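Local coordinates for protein sphingomyelinase C (Streptomyces griseocarneus, PDB 7CNE) that belongs to the endonuclease/exonuclease/phosphatase family and has the DNase I-like fold built around beta sheets flanked by helices, at residues K11-N16 with A40-G45; W261-V266 with Y291-G296; Q44-V49 with D69-Q74. All coordinates share one frame; numbering follows the deposited sequence.

Interaction 1. Residues K11-N16 with A40-G45; sequences KVLTYN and AGFFQG
Phe42, Leu13 and Tyr15 carry an apolar contact, free of direct hydrogen bonds, between strand 12-16 and the turn that leads out of helix 30-39. The rings of Phe42 and Tyr15 make a tilted edge-to-face pair with centroids 4.7 Å apart and planes inclined at 56°. The leading edge of Phe42 does the touching: its CZ lies 3.6 Å from Tyr15 CZ, and its CE1 comes down over the same Tyr15 face, offset toward the rim. Phe42 reaches this place because its CG sits between the backbone N and the carbonyl carbon (chi1 62°). Within the turn, Ala40 CB covers one face of the Phe42 ring.

Leu13, two residues before Tyr15 on the strand, fills the angle between the two phenylalanines. Its CD2 meets Phe42 near the plane of that ring, 4.1 Å from Phe42 CD1, and lies equally far from Phe43 CD1. The turn is braced at Ala40 O, which accepts from Phe43 N and, at 2.7 Å, from Gln44 NE2, the two donors arriving on opposite faces of the carbonyl plane. At the exposed end a water donates to Gln44 O and is weakly reached by Lys11 NZ.

Ile37 of helix 30-39 touches both Tyr15 and Phe43, while Val49 and Leu51 of strand 48-54 and Ile294 of strand 293-297 pack alongside, placing the contact between the sheet and its covering helix.

Interaction 2. Residues W261-V266 with Y291-G296; sequences WRNTVV and YPVIAG
Strands 261-265 and 293-296 run antiparallel at 164°, with hydrogen-bonded pairs Arg262-Gly296 and Thr264-Ile294 alternating with the non-hydrogen-bonded pairs Asn263-Ala295 and Val265-Val293. Thr264 N donates to Ile294 O at 2.8 Å, and the return bond from Ile294 N to Thr264 O is almost as straight. Beyond the regular strands the ladder gains one more rung, Val266 N to Pro292 O, with an N-H...O angle of 171°.

The indole of Trp261 folds across the end of the neighbouring strand. Gly296 CA makes a CH-pi contact over the face of its six-membered ring, 4.0 Å from the centroid, while Trp261 CZ2 meets Ala295 CB at 3.5 Å. The torsion that carries the indole there sets CG anti to the backbone N (chi1 -175°), and NE1 is held by Val249 O of the second sheet. On the buried face, Asn263 lays its CB against Val293 CG1 and its ND2 against Ala295 CB. That amide bonds back to Arg262 O at 3.1 Å, nearly straight at the hydrogen but from above the carbonyl plane, with Gly296 N arriving from the other face. Val265 CG2 touches Val293 CG2, and Val265 CG1 rests on Tyr291 CB. Arg262, Thr264 and Ile294 occupy the other face; Val266, past the strand end, brings CG2 to 3.9 Å from Ile294 CD1.

Arg262 O thus has two donors, and Ile294 O likewise receives Thr264 N and a water that also bonds Thr264 OG1. Asn263 OD1 accepts from Val249 N while ND2 bonds Arg262 O, which together restrain the rotation of the buried amide amid aliphatic packing and link the two sheets through Val249.

Interaction 3. Residues Q44-V49 with D69-Q74; sequences QGNDVV and DRYPYQ
Tyr71 crosses from the loop before strand 73-74 to the segment leading into strand 48-54, and its ring is gripped on several sides. From CB the side chain leaves with CG beside the backbone N (chi1 -52°), which extends the ring toward Asn46. Along one edge, CD1 and CE1 run past the Asn46 carbonyl, with CE1 3.1 Å from Asn46 O. Val49 CG2 lies over one face, 3.9 Å from the ring centroid in a CH-pi contact and closest to CZ, at 3.7 Å; the opposite face is covered toward its rim by CB of Arg70. At the tip, Tyr71 OH accepts a hydrogen bond of 3.1 Å from Asn46 N and has Asn46 CB beside it. The same hydroxyl is hydrogen-bonded to Phe43 O, and Asn46 ND2 bonds Phe42 O.

Arg70 makes the second bridge. NH1 donates to Gln44 OE1 at 2.7 Å, in the carbonyl plane and on a lone pair, with the amide and guanidinium nearly coplanar (16°). NH1 also bonds Ala38 O and NH2 bonds Ala66 O.

With Asn46 N and Phe43 O both bound to its hydroxyl, the buried Tyr71 ring has its polar end satisfied and its direction fixed. NH1 and NH2 of Arg70 donate to neutral oxygens of Gln44, Ala38 and Ala66, which would be expected to disperse the positive charge and hold the guanidinium edge to edge with the Gln44 amide.

Overall arrangement
From the N terminus, strand 12-19 leads into helix 30-39, and interaction 1 closes this first loop by bringing the turn after the helix back onto the strand. Interaction 3 starts where that turn ends, sharing Gln44 and Gly45, and closes the next loop, around strand 48-54 and helix 57-66. Interaction 2 comes much later, pairing strands 261-265 and 293-297 across an excursion that includes the hairpin 273-284. None of the three loops nests in another, yet their strands share the seven-stranded sheet: strand 12-19 lies between 48-54 and 293-297, so interaction 1 joins the other two, whose centres are about 16 Å apart.

Interaction 1. Residues K11-N16 with A40-G45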
loop_
_atom_site.group_PDB
_atom_site.type_symbol
_atom_site.label_atom_id
_atom_site.label_comp_id
_atom_site.label_asym_id
_atom_site.label_seq_id
_atom_site.Cartn_x
_atom_site.Cartn_y
_atom_site.Cartn_z
ATOM N N LYS A 11 -14.344 5.398 -2.907
ATOM C CA LYS A 11 -13.275 6.166 -2.280
ATOM C C LYS A 11 -12.233 5.191 -1.746
ATOM O O LYS A 11 -12.564 4.325 -0.932
ATOM C CB LYS A 11 -13.838 7.004 -1.135
ATOM C CG LYS A 11 -13.146 8.320 -0.869
ATOM C CD LYS A 11 -14.189 9.329 -0.385
ATOM C CE LYS A 11 -13.625 10.730 -0.359
ATOM N NZ LYS A 11 -13.411 11.228 1.037
ATOM N N VAL A 12 -10.981 5.328 -2.181
ATOM C CA VAL A 12 -9.958 4.333 -1.847
ATOM C C VAL A 12 -8.765 5.017 -1.196
ATOM O O VAL A 12 -8.184 5.948 -1.770
ATOM C CB VAL A 12 -9.514 3.532 -3.082
ATOM C CG1 VAL A 12 -8.443 2.505 -2.684
ATOM C CG2 VAL A 12 -10.737 2.834 -3.720
ATOM N N LEU A 13 -8.400 4.551 -0.000
ATOM C CA LEU A 13 -7.217 5.026 0.713
ATOM C C LEU A 13 -6.070 4.040 0.538
ATOM O O LEU A 13 -6.255 2.829 0.688
ATOM C CB LEU A 13 -7.515 5.206 2.206
ATOM C CG LEU A 13 -6.334 5.322 3.172
ATOM C CD1 LEU A 13 -5.613 6.677 3.019
ATOM C CD2 LEU A 13 -6.799 5.125 4.618
ATOM N N THR A 14 -4.882 4.552 0.231
ATOM C CA THR A 14 -3.674 3.752 0.350
ATOM C C THR A 14 -2.759 4.448 1.345
ATOM O O THR A 14 -2.601 5.672 1.294
ATOM C CB THR A 14 -2.981 3.514 -1.014
ATOM O OG1 THR A 14 -1.806 2.727 -0.821
ATOM C CG2 THR A 14 -2.608 4.811 -1.738
ATOM N N TYR A 15 -2.179 3.673 2.267
ATOM C CA TYR A 15 -1.397 4.246 3.361
ATOM C C TYR A 15 -0.310 3.282 3.807
ATOM O O TYR A 15 -0.600 2.155 4.225
ATOM C CB TYR A 15 -2.296 4.595 4.547
ATOM C CG TYR A 15 -1.592 5.363 5.646
ATOM C CD1 TYR A 15 -0.821 6.490 5.359
ATOM C CD2 TYR A 15 -1.701 4.961 6.977
ATOM C CE1 TYR A 15 -0.192 7.215 6.382
ATOM C CE2 TYR A 15 -1.083 5.664 7.992
ATOM C CZ TYR A 15 -0.329 6.785 7.699
ATOM O OH TYR A 15 0.274 7.469 8.741
ATOM N N ASN A 16 0.937 3.736 3.747
ATOM C CA ASN A 16 2.067 2.974 4.267
ATOM C C ASN A 16 2.193 3.295 5.754
ATOM O O ASN A 16 2.529 4.423 6.118
ATOM C CB ASN A 16 3.340 3.328 3.502
ATOM C CG ASN A 16 4.552 2.514 3.953
ATOM O OD1 ASN A 16 4.738 2.263 5.145
ATOM N ND2 ASN A 16 5.397 2.117 2.995
ATOM N N ALA A 40 -7.468 8.406 12.749
ATOM C CA ALA A 40 -7.139 9.600 11.984
ATOM C C ALA A 40 -8.265 9.956 11.009
ATOM O O ALA A 40 -9.055 9.107 10.586
ATOM C CB ALA A 40 -5.831 9.410 11.224
ATOM N N GLY A 41 -8.333 11.242 10.664
ATOM C CA GLY A 41 -9.366 11.692 9.742
ATOM C C GLY A 41 -9.290 10.992 8.396
ATOM O O GLY A 41 -10.315 10.586 7.838
ATOM N N PHE A 42 -8.074 10.814 7.871
ATOM C CA PHE A 42 -7.928 10.199 6.555
ATOM C C PHE A 42 -8.384 8.749 6.545
ATOM O O PHE A 42 -8.678 8.209 5.469
ATOM C CB PHE A 42 -6.472 10.308 6.058
ATOM C CG PHE A 42 -5.449 9.592 6.920
ATOM C CD1 PHE A 42 -5.277 8.214 6.831
ATOM C CD2 PHE A 42 -4.618 10.313 7.776
ATOM C CE1 PHE A 42 -4.331 7.560 7.607
ATOM C CE2 PHE A 42 -3.661 9.671 8.556
ATOM C CZ PHE A 42 -3.513 8.290 8.477
ATOM N N PHE A 43 -8.453 8.111 7.714
ATOM C CA PHE A 43 -8.886 6.720 7.814
ATOM C C PHE A 43 -10.398 6.566 7.715
ATOM O O PHE A 43 -10.874 5.477 7.368
ATOM C CB PHE A 43 -8.404 6.111 9.144
ATOM C CG PHE A 43 -8.302 4.605 9.124
ATOM C CD1 PHE A 43 -7.187 3.979 8.586
ATOM C CD2 PHE A 43 -9.322 3.818 9.647
ATOM C CE1 PHE A 43 -7.084 2.590 8.570
ATOM C CE2 PHE A 43 -9.237 2.434 9.629
ATOM C CZ PHE A 43 -8.113 1.815 9.083
ATOM N N GLN A 44 -11.159 7.623 7.997
ATOM C CA GLN A 44 -12.614 7.537 8.033
ATOM C C GLN A 44 -13.211 7.821 6.669
ATOM O O GLN A 44 -12.675 8.606 5.885
ATOM C CB GLN A 44 -13.213 8.526 9.039
ATOM C CG GLN A 44 -12.334 8.807 10.247
ATOM C CD GLN A 44 -12.069 7.557 11.064
ATOM O OE1 GLN A 44 -12.923 6.671 11.153
ATOM N NE2 GLN A 44 -10.868 7.466 11.647
ATOM N N GLY A 45 -14.346 7.181 6.402
ATOM C CA GLY A 45 -15.176 7.563 5.281
ATOM C C GLY A 45 -14.754 6.986 3.954
ATOM O O GLY A 45 -15.224 7.454 2.912
HETATM O O HOH W 1 -11.726 9.401 3.472
#

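Interaction 2. Residues W261-V266 with Y291-G296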
loop_
_atom_site.group_PDB
_atom_site.type_symbol
_atom_site.label_atom_id
_atom_site.label_comp_id
_atom_site.label_asym_id
_atom_site.label_seq_id
_atom_site.Cartn_x
_atom_site.Cartn_y
_atom_site.Cartn_z
ATOM N N TRP A 261 -11.198 10.916 -12.108
ATOM C CA TRP A 261 -10.571 10.167 -11.029
ATOM C C TRP A 261 -9.374 10.930 -10.486
ATOM O O TRP A 261 -8.502 11.366 -11.247
ATOM C CB TRP A 261 -10.143 8.795 -11.540
ATOM C CG TRP A 261 -9.591 7.901 -10.491
ATOM C CD1 TRP A 261 -8.280 7.553 -10.310
ATOM C CD2 TRP A 261 -10.337 7.208 -9.486
ATOM N NE1 TRP A 261 -8.167 6.691 -9.236
ATOM C CE2 TRP A 261 -9.415 6.463 -8.718
ATOM C CE3 TRP A 261 -11.699 7.155 -9.151
ATOM C CZ2 TRP A 261 -9.809 5.670 -7.649
ATOM C CZ3 TRP A 261 -12.090 6.371 -8.092
ATOM C CH2 TRP A 261 -11.150 5.641 -7.345
ATOM N N ARG A 262 -9.315 11.072 -9.165
ATOM C CA ARG A 262 -8.282 11.853 -8.502
ATOM C C ARG A 262 -7.513 10.992 -7.497
ATOM O O ARG A 262 -8.070 10.074 -6.890
ATOM C CB ARG A 262 -8.919 13.072 -7.796
ATOM C CG ARG A 262 -7.965 13.919 -6.948
ATOM C CD ARG A 262 -8.643 15.228 -6.511
ATOM N NE ARG A 262 -8.815 16.137 -7.644
ATOM C CZ ARG A 262 -9.151 17.420 -7.544
ATOM N NH1 ARG A 262 -9.392 17.964 -6.354
ATOM N NH2 ARG A 262 -9.262 18.155 -8.642
ATOM N N ASN A 263 -6.219 11.279 -7.346
ATOM C CA ASN A 263 -5.428 10.867 -6.182
ATOM C C ASN A 263 -5.061 12.138 -5.422
ATOM O O ASN A 263 -4.415 13.025 -5.992
ATOM C CB ASN A 263 -4.131 10.135 -6.573
ATOM C CG ASN A 263 -4.345 8.709 -7.097
ATOM O OD1 ASN A 263 -3.368 7.974 -7.285
ATOM N ND2 ASN A 263 -5.593 8.320 -7.354
ATOM N N THR A 264 -5.444 12.230 -4.153
ATOM C CA THR A 264 -5.096 13.384 -3.324
ATOM C C THR A 264 -4.122 12.961 -2.229
ATOM O O THR A 264 -4.426 12.067 -1.430
ATOM C CB THR A 264 -6.343 14.021 -2.708
ATOM O OG1 THR A 264 -7.241 14.389 -3.758
ATOM C CG2 THR A 264 -5.965 15.268 -1.922
ATOM N N VAL A 265 -2.953 13.595 -2.204
ATOM C CA VAL A 265 -1.986 13.382 -1.132
ATOM C C VAL A 265 -2.382 14.282 0.034
ATOM O O VAL A 265 -2.450 15.506 -0.113
ATOM C CB VAL A 265 -0.557 13.682 -1.604
ATOM C CG1 VAL A 265 0.459 13.297 -0.517
ATOM C CG2 VAL A 265 -0.259 12.954 -2.933
ATOM N N VAL A 266 -2.657 13.684 1.186
ATOM C CA VAL A 266 -3.260 14.395 2.312
ATOM C C VAL A 266 -2.209 14.522 3.404
ATOM O O VAL A 266 -1.863 13.533 4.062
ATOM C CB VAL A 266 -4.512 13.679 2.836
ATOM C CG1 VAL A 266 -5.009 14.358 4.093
ATOM C CG2 VAL A 266 -5.608 13.641 1.768
ATOM N N TYR A 291 2.597 10.113 3.561
ATOM C CA TYR A 291 1.270 10.675 3.703
ATOM C C TYR A 291 0.238 9.752 3.067
ATOM O O TYR A 291 0.517 9.103 2.055
ATOM C CB TYR A 291 1.189 12.056 3.044
ATOM C CG TYR A 291 2.058 13.092 3.726
ATOM C CD1 TYR A 291 2.021 13.262 5.112
ATOM C CD2 TYR A 291 2.917 13.901 2.983
ATOM C CE1 TYR A 291 2.825 14.228 5.738
ATOM C CE2 TYR A 291 3.720 14.856 3.596
ATOM C CZ TYR A 291 3.669 15.013 4.968
ATOM O OH TYR A 291 4.470 15.967 5.561
ATOM N N PRO A 292 -0.957 9.676 3.647
ATOM C CA PRO A 292 -2.039 8.925 3.005
ATOM C C PRO A 292 -2.416 9.539 1.663
ATOM O O PRO A 292 -2.337 10.754 1.455
ATOM C CB PRO A 292 -3.192 9.038 4.011
ATOM C CG PRO A 292 -2.923 10.349 4.724
ATOM C CD PRO A 292 -1.411 10.363 4.870
ATOM N N VAL A 293 -2.817 8.673 0.738
ATOM C CA VAL A 293 -3.343 9.087 -0.554
ATOM C C VAL A 293 -4.784 8.606 -0.630
ATOM O O VAL A 293 -5.057 7.411 -0.459
ATOM C CB VAL A 293 -2.508 8.527 -1.716
ATOM C CG1 VAL A 293 -3.230 8.739 -3.049
ATOM C CG2 VAL A 293 -1.135 9.178 -1.720
ATOM N N ILE A 294 -5.702 9.531 -0.865
ATOM C CA ILE A 294 -7.116 9.219 -0.971
ATOM C C ILE A 294 -7.517 9.422 -2.420
ATOM O O ILE A 294 -7.289 10.494 -2.997
ATOM C CB ILE A 294 -7.964 10.075 -0.022
ATOM C CG1 ILE A 294 -7.652 9.688 1.429
ATOM C CG2 ILE A 294 -9.457 9.889 -0.339
ATOM C CD1 ILE A 294 -8.118 10.694 2.448
ATOM N N ALA A 295 -8.093 8.384 -3.009
ATOM C CA ALA A 295 -8.480 8.378 -4.408
ATOM C C ALA A 295 -9.991 8.343 -4.534
ATOM O O ALA A 295 -10.661 7.593 -3.821
ATOM C CB ALA A 295 -7.897 7.169 -5.127
ATOM N N GLY A 296 -10.525 9.111 -5.477
ATOM C CA GLY A 296 -11.952 9.051 -5.723
ATOM C C GLY A 296 -12.330 9.982 -6.851
ATOM O O GLY A 296 -11.530 10.805 -7.307
HETATM O O HOH W 2 -8.885 12.384 -3.906
#

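Interaction 3. Residues Q44-V49 with D69-Q74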
loop_
_atom_site.group_PDB
_atom_site.type_symbol
_atom_site.label_atom_id
_atom_site.label_comp_id
_atom_site.label_asym_id
_atom_site.label_seq_id
_atom_site.Cartn_x
_atom_site.Cartn_y
_atom_site.Cartn_z
ATOM N N GLN A 44 -11.159 7.623 7.997
ATOM C CA GLN A 44 -12.614 7.537 8.033
ATOM C C GLN A 44 -13.211 7.821 6.669
ATOM O O GLN A 44 -12.675 8.606 5.885
ATOM C CB GLN A 44 -13.213 8.526 9.039
ATOM C CG GLN A 44 -12.334 8.807 10.247
ATOM C CD GLN A 44 -12.069 7.557 11.064
ATOM O OE1 GLN A 44 -12.923 6.671 11.153
ATOM N NE2 GLN A 44 -10.868 7.466 11.647
ATOM N N GLY A 45 -14.346 7.181 6.402
ATOM C CA GLY A 45 -15.176 7.563 5.281
ATOM C C GLY A 45 -14.754 6.986 3.954
ATOM O O GLY A 45 -15.224 7.454 2.912
ATOM N N ASN A 46 -13.882 5.989 3.951
ATOM C CA ASN A 46 -13.492 5.355 2.705
ATOM C C ASN A 46 -14.356 4.134 2.423
ATOM O O ASN A 46 -15.048 3.611 3.296
ATOM C CB ASN A 46 -12.013 4.966 2.754
ATOM C CG ASN A 46 -11.134 6.149 3.053
ATOM O OD1 ASN A 46 -11.060 7.086 2.258
ATOM N ND2 ASN A 46 -10.483 6.133 4.208
ATOM N N ASP A 47 -14.285 3.661 1.179
ATOM C CA ASP A 47 -14.868 2.375 0.824
ATOM C C ASP A 47 -13.861 1.232 0.929
ATOM O O ASP A 47 -14.225 0.113 1.315
ATOM C CB ASP A 47 -15.421 2.453 -0.592
ATOM C CG ASP A 47 -16.608 3.371 -0.673
ATOM O OD1 ASP A 47 -17.650 2.981 -0.119
ATOM O OD2 ASP A 47 -16.483 4.475 -1.246
ATOM N N VAL A 48 -12.612 1.489 0.566
ATOM C CA VAL A 48 -11.548 0.486 0.587
ATOM C C VAL A 48 -10.319 1.143 1.186
ATOM O O VAL A 48 -10.042 2.317 0.911
ATOM C CB VAL A 48 -11.245 -0.059 -0.831
ATOM C CG1 VAL A 48 -10.146 -1.120 -0.797
ATOM C CG2 VAL A 48 -12.520 -0.611 -1.490
ATOM N N VAL A 49 -9.595 0.395 2.024
ATOM C CA VAL A 49 -8.330 0.834 2.607
ATOM C C VAL A 49 -7.281 -0.223 2.289
ATOM O O VAL A 49 -7.496 -1.416 2.545
ATOM C CB VAL A 49 -8.432 1.060 4.135
ATOM C CG1 VAL A 49 -7.060 1.466 4.716
ATOM C CG2 VAL A 49 -9.488 2.127 4.462
ATOM N N ASP A 69 -15.366 -2.299 12.504
ATOM C CA ASP A 69 -16.701 -1.705 12.485
ATOM C C ASP A 69 -16.967 -0.971 11.170
ATOM O O ASP A 69 -18.029 -1.141 10.553
ATOM C CB ASP A 69 -16.869 -0.774 13.694
ATOM C CG ASP A 69 -15.862 0.406 13.703
ATOM O OD1 ASP A 69 -14.754 0.302 13.109
ATOM O OD2 ASP A 69 -16.186 1.455 14.315
ATOM N N ARG A 70 -16.010 -0.162 10.720
ATOM C CA ARG A 70 -16.162 0.593 9.478
ATOM C C ARG A 70 -15.776 -0.212 8.240
ATOM O O ARG A 70 -16.332 0.023 7.162
ATOM C CB ARG A 70 -15.321 1.878 9.539
ATOM C CG ARG A 70 -15.625 2.800 10.741
ATOM C CD ARG A 70 -14.377 3.610 11.171
ATOM N NE ARG A 70 -13.515 2.846 12.084
ATOM C CZ ARG A 70 -12.444 3.325 12.723
ATOM N NH1 ARG A 70 -12.067 4.590 12.567
ATOM N NH2 ARG A 70 -11.747 2.532 13.531
ATOM N N TYR A 71 -14.836 -1.154 8.361
ATOM C CA TYR A 71 -14.359 -1.965 7.236
ATOM C C TYR A 71 -14.409 -3.431 7.637
ATOM O O TYR A 71 -13.379 -4.026 7.980
ATOM C CB TYR A 71 -12.941 -1.554 6.831
ATOM C CG TYR A 71 -12.840 -0.067 6.593
ATOM C CD1 TYR A 71 -13.374 0.504 5.451
ATOM C CD2 TYR A 71 -12.256 0.774 7.531
ATOM C CE1 TYR A 71 -13.295 1.867 5.230
ATOM C CE2 TYR A 71 -12.170 2.141 7.315
ATOM C CZ TYR A 71 -12.690 2.677 6.158
ATOM O OH TYR A 71 -12.615 4.033 5.926
ATOM N N PRO A 72 -15.589 -4.052 7.582
ATOM C CA PRO A 72 -15.737 -5.399 8.159
ATOM C C PRO A 72 -15.093 -6.505 7.346
ATOM O O PRO A 72 -14.870 -7.590 7.886
ATOM C CB PRO A 72 -17.263 -5.596 8.217
ATOM C CG PRO A 72 -17.862 -4.232 8.000
ATOM C CD PRO A 72 -16.879 -3.521 7.108
ATOM N N TYR A 73 -14.834 -6.301 6.066
ATOM C CA TYR A 73 -14.375 -7.374 5.196
ATOM C C TYR A 73 -12.899 -7.154 4.902
ATOM O O TYR A 73 -12.518 -6.126 4.325
ATOM C CB TYR A 73 -15.222 -7.416 3.926
ATOM C CG TYR A 73 -16.715 -7.466 4.239
ATOM C CD1 TYR A 73 -17.328 -8.670 4.561
ATOM C CD2 TYR A 73 -17.504 -6.305 4.220
ATOM C CE1 TYR A 73 -18.682 -8.736 4.854
ATOM C CE2 TYR A 73 -18.873 -6.357 4.514
ATOM C CZ TYR A 73 -19.450 -7.583 4.828
ATOM O OH TYR A 73 -20.790 -7.673 5.128
ATOM N N GLN A 74 -12.062 -8.093 5.337
ATOM C CA GLN A 74 -10.628 -7.844 5.337
ATOM C C GLN A 74 -9.860 -9.068 4.854
ATOM O O GLN A 74 -10.294 -10.210 5.033
ATOM C CB GLN A 74 -10.144 -7.436 6.739
ATOM C CG GLN A 74 -11.005 -6.381 7.439
ATOM C CD GLN A 74 -10.420 -5.970 8.778
ATOM O OE1 GLN A 74 -9.475 -6.592 9.253
ATOM N NE2 GLN A 74 -10.953 -4.903 9.376
#